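Local structure of nicotinate-nucleotide diphosphorylase (Carboxylating) (Streptococcus pyogenes GA06023, 5HUO) at residues L196-I201 and E225-S230; D243-D248 and G264-E269. The protein probably catalyses the transfer of a phosphoribosyl group to quinolinate with loss of CO2 and diphosphate, giving nicotinate ribonucleotide for NAD(+) biosynthesis. All blocks are in the same frame, centred on the assembly; numbering follows the deposited sequence.

Contact 1. Residues L196-I201 and E225-S230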
ATOM      1  N   LEU A 196      11.969  29.485 -12.010  1.00120.95           N
ATOM      2  CA  LEU A 196      11.851  29.788 -13.432  1.00124.89           C
ATOM      3  C   LEU A 196      13.239  29.644 -13.980  1.00130.33           C
ATOM      4  O   LEU A 196      14.126  30.439 -13.708  1.00127.12           O
ATOM      5  CB  LEU A 196      11.325  31.197 -13.674  1.00124.32           C
ATOM      6  CG  LEU A 196       9.933  31.408 -13.085  1.00120.23           C
ATOM      7  CD1 LEU A 196       9.652  32.899 -13.008  1.00121.80           C
ATOM      8  CD2 LEU A 196       8.847  30.688 -13.848  1.00120.23           C
ATOM      9  N   LYS A 197      13.383  28.597 -14.764  1.00139.60           N
ATOM     10  CA  LYS A 197      14.645  28.193 -15.370  1.00146.14           C
ATOM     11  C   LYS A 197      14.828  28.798 -16.791  1.00153.91           C
ATOM     12  O   LYS A 197      14.010  29.578 -17.274  1.00149.00           O
ATOM     13  CB  LYS A 197      14.737  26.651 -15.364  1.00145.60           C
ATOM     14  CG  LYS A 197      14.255  25.996 -14.068  1.00142.34           C
ATOM     15  CD  LYS A 197      14.563  24.506 -14.045  1.00139.55           C
ATOM     16  CE  LYS A 197      14.463  23.906 -12.634  1.00138.29           C
ATOM     17  NZ  LYS A 197      15.721  24.007 -11.835  1.00136.55           N
ATOM     18  N   ASP A 198      15.961  28.479 -17.402  1.00162.66           N
ATOM     19  CA  ASP A 198      16.292  28.858 -18.812  1.00167.10           C
ATOM     20  C   ASP A 198      15.098  28.984 -19.837  1.00171.25           C
ATOM     21  O   ASP A 198      14.821  30.049 -20.417  1.00164.70           O
ATOM     22  CB  ASP A 198      17.375  27.871 -19.322  1.00168.39           C
ATOM     23  CG  ASP A 198      17.066  26.322 -19.003  1.00166.77           C
ATOM     24  OD1 ASP A 198      16.051  25.933 -18.366  1.00160.12           O
ATOM     25  OD2 ASP A 198      17.884  25.474 -19.409  1.00167.52           O
ATOM     26  N   ASN A 199      14.386  27.875 -20.022  1.00173.93           N
ATOM     27  CA  ASN A 199      13.264  27.788 -20.988  1.00168.49           C
ATOM     28  C   ASN A 199      11.996  28.572 -20.639  1.00161.79           C
ATOM     29  O   ASN A 199      11.327  29.072 -21.505  1.00152.09           O
ATOM     30  CB  ASN A 199      12.936  26.316 -21.326  1.00168.23           C
ATOM     31  CG  ASN A 199      12.898  25.405 -20.110  1.00161.70           C
ATOM     32  OD1 ASN A 199      13.029  25.847 -18.972  1.00164.89           O
ATOM     33  ND2 ASN A 199      12.751  24.126 -20.351  1.00156.83           N
ATOM     34  N   HIS A 200      11.684  28.633 -19.352  1.00160.66           N
ATOM     35  CA  HIS A 200      10.501  29.351 -18.847  1.00156.32           C
ATOM     36  C   HIS A 200      10.519  30.816 -19.266  1.00159.31           C
ATOM     37  O   HIS A 200       9.520  31.367 -19.727  1.00170.91           O
ATOM     38  CB  HIS A 200      10.423  29.254 -17.306  1.00149.03           C
ATOM     39  CG  HIS A 200      10.204  27.857 -16.765  1.00144.41           C
ATOM     40  ND1 HIS A 200      11.229  27.056 -16.321  1.00139.79           N
ATOM     41  CD2 HIS A 200       9.068  27.138 -16.564  1.00143.34           C
ATOM     42  CE1 HIS A 200      10.742  25.906 -15.876  1.00138.71           C
ATOM     43  NE2 HIS A 200       9.432  25.922 -16.019  1.00138.01           N
ATOM     44  N   ILE A 201      11.667  31.457 -19.148  1.00163.86           N
ATOM     45  CA  ILE A 201      11.786  32.873 -19.605  1.00167.56           C
ATOM     46  C   ILE A 201      11.515  33.064 -21.107  1.00173.55           C
ATOM     47  O   ILE A 201      10.853  34.021 -21.537  1.00166.17           O
ATOM     48  CB  ILE A 201      13.160  33.470 -19.299  1.00166.20           C
ATOM     49  CG1 ILE A 201      13.332  33.588 -17.803  1.00163.00           C
ATOM     50  CG2 ILE A 201      13.289  34.843 -19.951  1.00167.50           C
ATOM     51  CD1 ILE A 201      14.712  33.192 -17.357  1.00164.60           C
ATOM     52  N   GLU A 225      11.964  32.105  -7.618  1.00102.84           N
ATOM     53  CA  GLU A 225      13.371  32.185  -8.010  1.00105.94           C
ATOM     54  C   GLU A 225      13.480  32.139  -9.533  1.00110.64           C
ATOM     55  O   GLU A 225      12.662  31.539 -10.198  1.00106.38           O
ATOM     56  CB  GLU A 225      14.181  31.035  -7.386  1.00103.89           C
ATOM     57  CG  GLU A 225      15.659  31.065  -7.711  1.00105.24           C
ATOM     58  CD  GLU A 225      16.511  30.086  -6.898  1.00103.96           C
ATOM     59  OE1 GLU A 225      16.012  29.441  -5.979  1.00101.25           O
ATOM     60  OE2 GLU A 225      17.712  29.966  -7.185  1.00104.13           O
ATOM     61  N   VAL A 226      14.515  32.798 -10.056  1.00117.73           N
ATOM     62  CA  VAL A 226      14.807  32.778 -11.494  1.00123.71           C
ATOM     63  C   VAL A 226      16.250  32.455 -11.747  1.00126.91           C
ATOM     64  O   VAL A 226      17.126  33.096 -11.165  1.00126.44           O
ATOM     65  CB  VAL A 226      14.603  34.146 -12.148  1.00128.21           C
ATOM     66  CG1 VAL A 226      14.997  34.075 -13.606  1.00133.94           C
ATOM     67  CG2 VAL A 226      13.181  34.580 -12.049  1.00127.81           C
ATOM     68  N   GLU A 227      16.475  31.523 -12.670  1.00133.90           N
ATOM     69  CA  GLU A 227      17.828  31.225 -13.191  1.00142.82           C
ATOM     70  C   GLU A 227      18.179  32.141 -14.332  1.00146.08           C
ATOM     71  O   GLU A 227      17.453  32.235 -15.293  1.00146.84           O
ATOM     72  CB  GLU A 227      17.967  29.795 -13.707  1.00149.03           C
ATOM     73  CG  GLU A 227      17.607  28.681 -12.717  1.00152.08           C
ATOM     74  CD  GLU A 227      17.810  27.278 -13.297  1.00154.13           C
ATOM     75  OE1 GLU A 227      18.035  27.164 -14.552  1.00162.31           O
ATOM     76  OE2 GLU A 227      17.748  26.306 -12.485  1.00147.90           O
ATOM     77  N   VAL A 228      19.307  32.803 -14.197  1.00152.08           N
ATOM     78  CA  VAL A 228      19.731  33.854 -15.104  1.00159.01           C
ATOM     79  C   VAL A 228      21.157  33.616 -15.577  1.00168.99           C
ATOM     80  O   VAL A 228      22.055  33.346 -14.783  1.00174.66           O
ATOM     81  CB  VAL A 228      19.613  35.207 -14.391  1.00158.59           C
ATOM     82  CG1 VAL A 228      20.129  36.339 -15.230  1.00161.73           C
ATOM     83  CG2 VAL A 228      18.158  35.456 -14.046  1.00158.88           C
ATOM     84  N   GLU A 229      21.371  33.703 -16.885  1.00180.75           N
ATOM     85  CA  GLU A 229      22.731  33.511 -17.486  1.00184.60           C
ATOM     86  C   GLU A 229      23.417  34.812 -17.900  1.00183.47           C
ATOM     87  O   GLU A 229      24.581  34.806 -18.226  1.00186.69           O
ATOM     88  CB  GLU A 229      22.674  32.575 -18.699  1.00184.65           C
ATOM     89  CG  GLU A 229      22.162  31.179 -18.351  1.00185.56           C
ATOM     90  CD  GLU A 229      22.295  30.175 -19.480  1.00187.34           C
ATOM     91  OE1 GLU A 229      23.197  30.341 -20.324  1.00193.29           O
ATOM     92  OE2 GLU A 229      21.508  29.203 -19.520  1.00181.08           O
ATOM     93  N   SER A 230      22.678  35.908 -17.843  1.00181.14           N
ATOM     94  CA  SER A 230      23.014  37.174 -18.446  1.00181.64           C
ATOM     95  C   SER A 230      22.911  38.311 -17.460  1.00180.43           C
ATOM     96  O   SER A 230      22.028  38.306 -16.637  1.00182.89           O
ATOM     97  CB  SER A 230      21.916  37.399 -19.450  1.00183.41           C
ATOM     98  OG  SER A 230      21.866  38.661 -19.998  1.00190.58           O
TER
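Leu196 and Glu227 meet where two parallel strands of the C-terminal alpha/beta barrel lie side by side, the ends of a beta-alpha-beta crossover whose chain runs through helices 198-204 and 207-217. Leu196 N gives a nearly straight bond to Glu225 O (2.8 Å), and Leu196 O receives Glu227 N from almost straight ahead. Beyond this ladder the side chain of Lys197 runs past the Glu227 carboxylate: CB lies 3.4 Å from Glu227 OE1, and CG (3.8 Å), CD and CE of Lys197 then pass Glu227 OE2 in turn. A turn at the last torsion (chi4 -87°) then brings Lys197 NZ back to Glu227 OE2, a salt bridge of 3.1 Å in which the ammonium sits above the carboxylate plane, 41° out of it. Lys197 N is held in its own segment by His200 ND1, well out of the imidazole plane. Asp198 OD1 comes within 4.5 Å of Glu227 OE1, a like-charge approach that the lysine probably eases. Leu196 and Val226 share one face of the sheet, both packing on Ile211 of helix 207-217. From the first turn of helix 198-204, Ile201 CD1 reaches Val226 CG1 at 3.9 Å and Glu227 O at 3.6 Å.

Contact 2. Residues D243-D248 and G264-E269. With SO4 (sulfate ion), chain H; SO4 (sulfate ion), chain G.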
ATOM      1  N   ASP A 243      12.375  36.889  -5.390  1.00117.49           N
ATOM      2  CA  ASP A 243      12.909  36.577  -4.072  1.00111.42           C
ATOM      3  C   ASP A 243      14.354  36.161  -4.144  1.00108.38           C
ATOM      4  O   ASP A 243      15.170  36.529  -3.292  1.00108.16           O
ATOM      5  CB  ASP A 243      12.055  35.518  -3.446  1.00106.81           C
ATOM      6  CG  ASP A 243      10.636  35.991  -3.242  1.00107.69           C
ATOM      7  OD1 ASP A 243      10.448  37.037  -2.559  1.00108.10           O
ATOM      8  OD2 ASP A 243       9.697  35.310  -3.703  1.00107.42           O
ATOM      9  N   ILE A 244      14.659  35.402  -5.179  1.00107.34           N
ATOM     10  CA  ILE A 244      15.987  34.822  -5.350  1.00106.76           C
ATOM     11  C   ILE A 244      16.392  34.791  -6.801  1.00109.62           C
ATOM     12  O   ILE A 244      15.621  34.398  -7.656  1.00108.20           O
ATOM     13  CB  ILE A 244      16.052  33.376  -4.865  1.00103.35           C
ATOM     14  CG1 ILE A 244      15.531  33.293  -3.436  1.00 99.50           C
ATOM     15  CG2 ILE A 244      17.502  32.861  -4.978  1.00103.86           C
ATOM     16  CD1 ILE A 244      15.469  31.888  -2.862  1.00 97.90           C
ATOM     17  N   ILE A 245      17.610  35.237  -7.056  1.00114.72           N
ATOM     18  CA  ILE A 245      18.193  35.198  -8.407  1.00120.78           C
ATOM     19  C   ILE A 245      19.328  34.205  -8.425  1.00120.75           C
ATOM     20  O   ILE A 245      20.201  34.261  -7.550  1.00123.31           O
ATOM     21  CB  ILE A 245      18.711  36.566  -8.849  1.00127.55           C
ATOM     22  CG1 ILE A 245      17.549  37.551  -8.916  1.00129.84           C
ATOM     23  CG2 ILE A 245      19.403  36.459 -10.206  1.00133.22           C
ATOM     24  CD1 ILE A 245      17.952  38.968  -9.263  1.00133.43           C
ATOM     25  N   MET A 246      19.261  33.259  -9.352  1.00120.44           N
ATOM     26  CA  MET A 246      20.314  32.243  -9.505  1.00122.33           C
ATOM     27  C   MET A 246      21.246  32.632 -10.621  1.00126.86           C
ATOM     28  O   MET A 246      20.823  32.755 -11.743  1.00128.51           O
ATOM     29  CB  MET A 246      19.765  30.876  -9.846  1.00120.38           C
ATOM     30  CG  MET A 246      20.880  29.848 -10.021  1.00121.26           C
ATOM     31  SD  MET A 246      20.386  28.249 -10.705  1.00121.61           S
ATOM     32  CE  MET A 246      19.727  27.424  -9.274  1.00117.93           C
ATOM     33  N   LEU A 247      22.510  32.842 -10.287  1.00129.85           N
ATOM     34  CA  LEU A 247      23.560  33.177 -11.285  1.00133.69           C
ATOM     35  C   LEU A 247      24.170  31.884 -11.743  1.00135.48           C
ATOM     36  O   LEU A 247      24.869  31.218 -11.019  1.00131.59           O
ATOM     37  CB  LEU A 247      24.637  34.114 -10.724  1.00134.32           C
ATOM     38  CG  LEU A 247      24.124  35.401 -10.055  1.00134.37           C
ATOM     39  CD1 LEU A 247      25.245  36.224  -9.438  1.00134.74           C
ATOM     40  CD2 LEU A 247      23.325  36.257 -11.026  1.00137.64           C
ATOM     41  N   ASP A 248      23.857  31.530 -12.961  1.00145.66           N
ATOM     42  CA  ASP A 248      24.179  30.198 -13.483  1.00153.20           C
ATOM     43  C   ASP A 248      25.540  30.170 -14.195  1.00157.44           C
ATOM     44  O   ASP A 248      25.734  30.851 -15.193  1.00154.75           O
ATOM     45  CB  ASP A 248      23.071  29.739 -14.434  1.00157.84           C
ATOM     46  CG  ASP A 248      23.150  28.264 -14.772  1.00157.44           C
ATOM     47  OD1 ASP A 248      24.086  27.541 -14.332  1.00153.05           O
ATOM     48  OD2 ASP A 248      22.226  27.844 -15.502  1.00161.14           O
ATOM     49  N   GLY A 264      20.947  44.259  -3.473  1.00144.84           N
ATOM     50  CA  GLY A 264      20.168  43.667  -2.363  1.00139.78           C
ATOM     51  C   GLY A 264      18.671  43.617  -2.588  1.00138.42           C
ATOM     52  O   GLY A 264      17.914  43.380  -1.666  1.00134.25           O
ATOM     53  N   ARG A 265      18.252  43.813  -3.830  1.00140.77           N
ATOM     54  CA  ARG A 265      16.825  43.742  -4.174  1.00142.29           C
ATOM     55  C   ARG A 265      16.283  42.310  -4.205  1.00135.92           C
ATOM     56  O   ARG A 265      15.074  42.077  -4.072  1.00134.82           O
ATOM     57  CB  ARG A 265      16.551  44.459  -5.504  1.00149.23           C
ATOM     58  CG  ARG A 265      16.431  45.975  -5.314  1.00150.63           C
ATOM     59  CD  ARG A 265      17.338  46.718  -6.266  1.00155.55           C
ATOM     60  NE  ARG A 265      16.799  46.837  -7.609  1.00158.06           N
ATOM     61  CZ  ARG A 265      17.532  46.959  -8.716  1.00160.05           C
ATOM     62  NH1 ARG A 265      18.851  46.978  -8.685  1.00162.90           N
ATOM     63  NH2 ARG A 265      16.931  47.042  -9.892  1.00162.56           N
ATOM     64  N   SER A 266      17.201  41.374  -4.367  1.00130.80           N
ATOM     65  CA  SER A 266      16.925  39.945  -4.236  1.00123.66           C
ATOM     66  C   SER A 266      18.064  39.213  -3.558  1.00118.72           C
ATOM     67  O   SER A 266      19.181  39.708  -3.477  1.00119.89           O
ATOM     68  CB  SER A 266      16.713  39.313  -5.610  1.00123.19           C
ATOM     69  OG  SER A 266      15.820  40.109  -6.328  1.00123.60           O
ATOM     70  N   ARG A 267      17.761  37.995  -3.126  1.00113.88           N
ATOM     71  CA  ARG A 267      18.785  37.059  -2.629  1.00110.96           C
ATOM     72  C   ARG A 267      19.519  36.455  -3.807  1.00112.14           C
ATOM     73  O   ARG A 267      18.962  36.333  -4.888  1.00110.24           O
ATOM     74  CB  ARG A 267      18.184  35.916  -1.857  1.00106.24           C
ATOM     75  CG  ARG A 267      17.474  36.301  -0.606  1.00102.68           C
ATOM     76  CD  ARG A 267      18.507  36.655   0.428  1.00101.98           C
ATOM     77  NE  ARG A 267      17.869  37.048   1.654  1.00102.86           N
ATOM     78  CZ  ARG A 267      18.465  37.649   2.675  1.00105.89           C
ATOM     79  NH1 ARG A 267      19.739  37.932   2.650  1.00107.57           N
ATOM     80  NH2 ARG A 267      17.761  37.954   3.765  1.00108.68           N
ATOM     81  N   ILE A 268      20.790  36.157  -3.603  1.00112.74           N
ATOM     82  CA  ILE A 268      21.630  35.730  -4.717  1.00116.00           C
ATOM     83  C   ILE A 268      22.189  34.373  -4.433  1.00114.20           C
ATOM     84  O   ILE A 268      22.816  34.150  -3.388  1.00115.32           O
ATOM     85  CB  ILE A 268      22.770  36.704  -5.048  1.00120.90           C
ATOM     86  CG1 ILE A 268      22.238  38.133  -5.253  1.00125.17           C
ATOM     87  CG2 ILE A 268      23.525  36.248  -6.299  1.00122.15           C
ATOM     88  CD1 ILE A 268      23.341  39.211  -5.239  1.00131.04           C
ATOM     89  N   GLU A 269      21.938  33.482  -5.382  1.00112.10           N
ATOM     90  CA  GLU A 269      22.457  32.108  -5.365  1.00112.21           C
ATOM     91  C   GLU A 269      23.409  31.932  -6.543  1.00115.37           C
ATOM     92  O   GLU A 269      23.089  32.388  -7.638  1.00123.00           O
ATOM     93  CB  GLU A 269      21.321  31.079  -5.459  1.00108.24           C
ATOM     94  CG  GLU A 269      21.729  29.650  -5.900  1.00107.04           C
ATOM     95  CD  GLU A 269      20.554  28.625  -5.913  1.00105.47           C
ATOM     96  OE1 GLU A 269      20.781  27.388  -6.016  1.00101.70           O
ATOM     97  OE2 GLU A 269      19.372  29.060  -5.804  1.00102.29           O
TER
HETATM   98  S   SO4 H 302      14.584  36.853   3.058  1.00 97.89           S
HETATM   99  O1  SO4 H 302      15.388  35.769   3.681  1.00 90.87           O
HETATM  100  O2  SO4 H 302      14.332  38.009   3.983  1.00 92.39           O
HETATM  101  O3  SO4 H 302      13.338  36.242   2.521  1.00 94.46           O
HETATM  102  O4  SO4 H 302      15.339  37.395   1.919  1.00119.92           O
HETATM  103  S   SO4 G 301      19.347  39.312   6.885  1.00122.66           S
HETATM  104  O1  SO4 G 301      20.664  39.409   7.550  1.00127.07           O
HETATM  105  O2  SO4 G 301      18.368  40.227   7.525  1.00124.30           O
HETATM  106  O3  SO4 G 301      19.534  39.660   5.454  1.00113.96           O
HETATM  107  O4  SO4 G 301      18.845  37.927   7.017  1.00113.48           O
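Leu247 N bonds Glu269 O at 2.7 Å, almost straight ahead of the carbonyl, and Met246 CA lies 3.3 Å from Glu269 O in a weak CA-H...O contact. N-H bonds continue the parallel ladder through Ile245 N to Arg267 O, Glu269 N to Ile245 O, and Arg267 N to Asp243 O. Met246 and Glu269 run side by side on one face. Met246 CG is anti to the backbone N (chi1 179°), and a bend at chi3 lays CE 3.4 Å from Glu269 OE1, an oxygen bonded to Ser291 OG; Glu269 OE2 takes His186 NE2. On the other face Leu247 CD1 meets Ile268 CG2 at 3.6 Å. Arg267 CB stays by Ile244 CG1, but a bend at chi2 (-74°) leads the guanidinium away to two sulfates, both near its plane at its edge. Arg267 NE bonds O4 of the chain H sulfate (2.6 Å), Arg267 NH2 bonds O3 of the chain G sulfate (3.0 Å), and NH1 pairs with Asp288. Ile245, Leu247 and Ile268 pack on helix 252-262, the helix of this beta-alpha-beta unit; Ile245 also touches helix 231-240, while Ile244 and Met246 adjoin strand 224-228.

In the fold
Contacts 1 and 2 follow one another along the chain, the first closing before the second opens, and their centres lie 11 Å apart. Both belong to one parallel sheet of the C-terminal domain, whose strand order 267-271, 244-248, 224-228, 194-196 places them on two strand pairs, with the 224-228/244-248 pair between them. There Val226 O and Met246 N, 2.8 Å apart, probably form a hydrogen bond, and Glu227 CG packs 3.5 Å from Met246 SD. Contact 1 holds the outermost strand within this chain, 194-196, with its helix near a second subunit, whereas contact 2 lies further in and borders a third, so the two contacts border different neighbouring subunits of the hexamer.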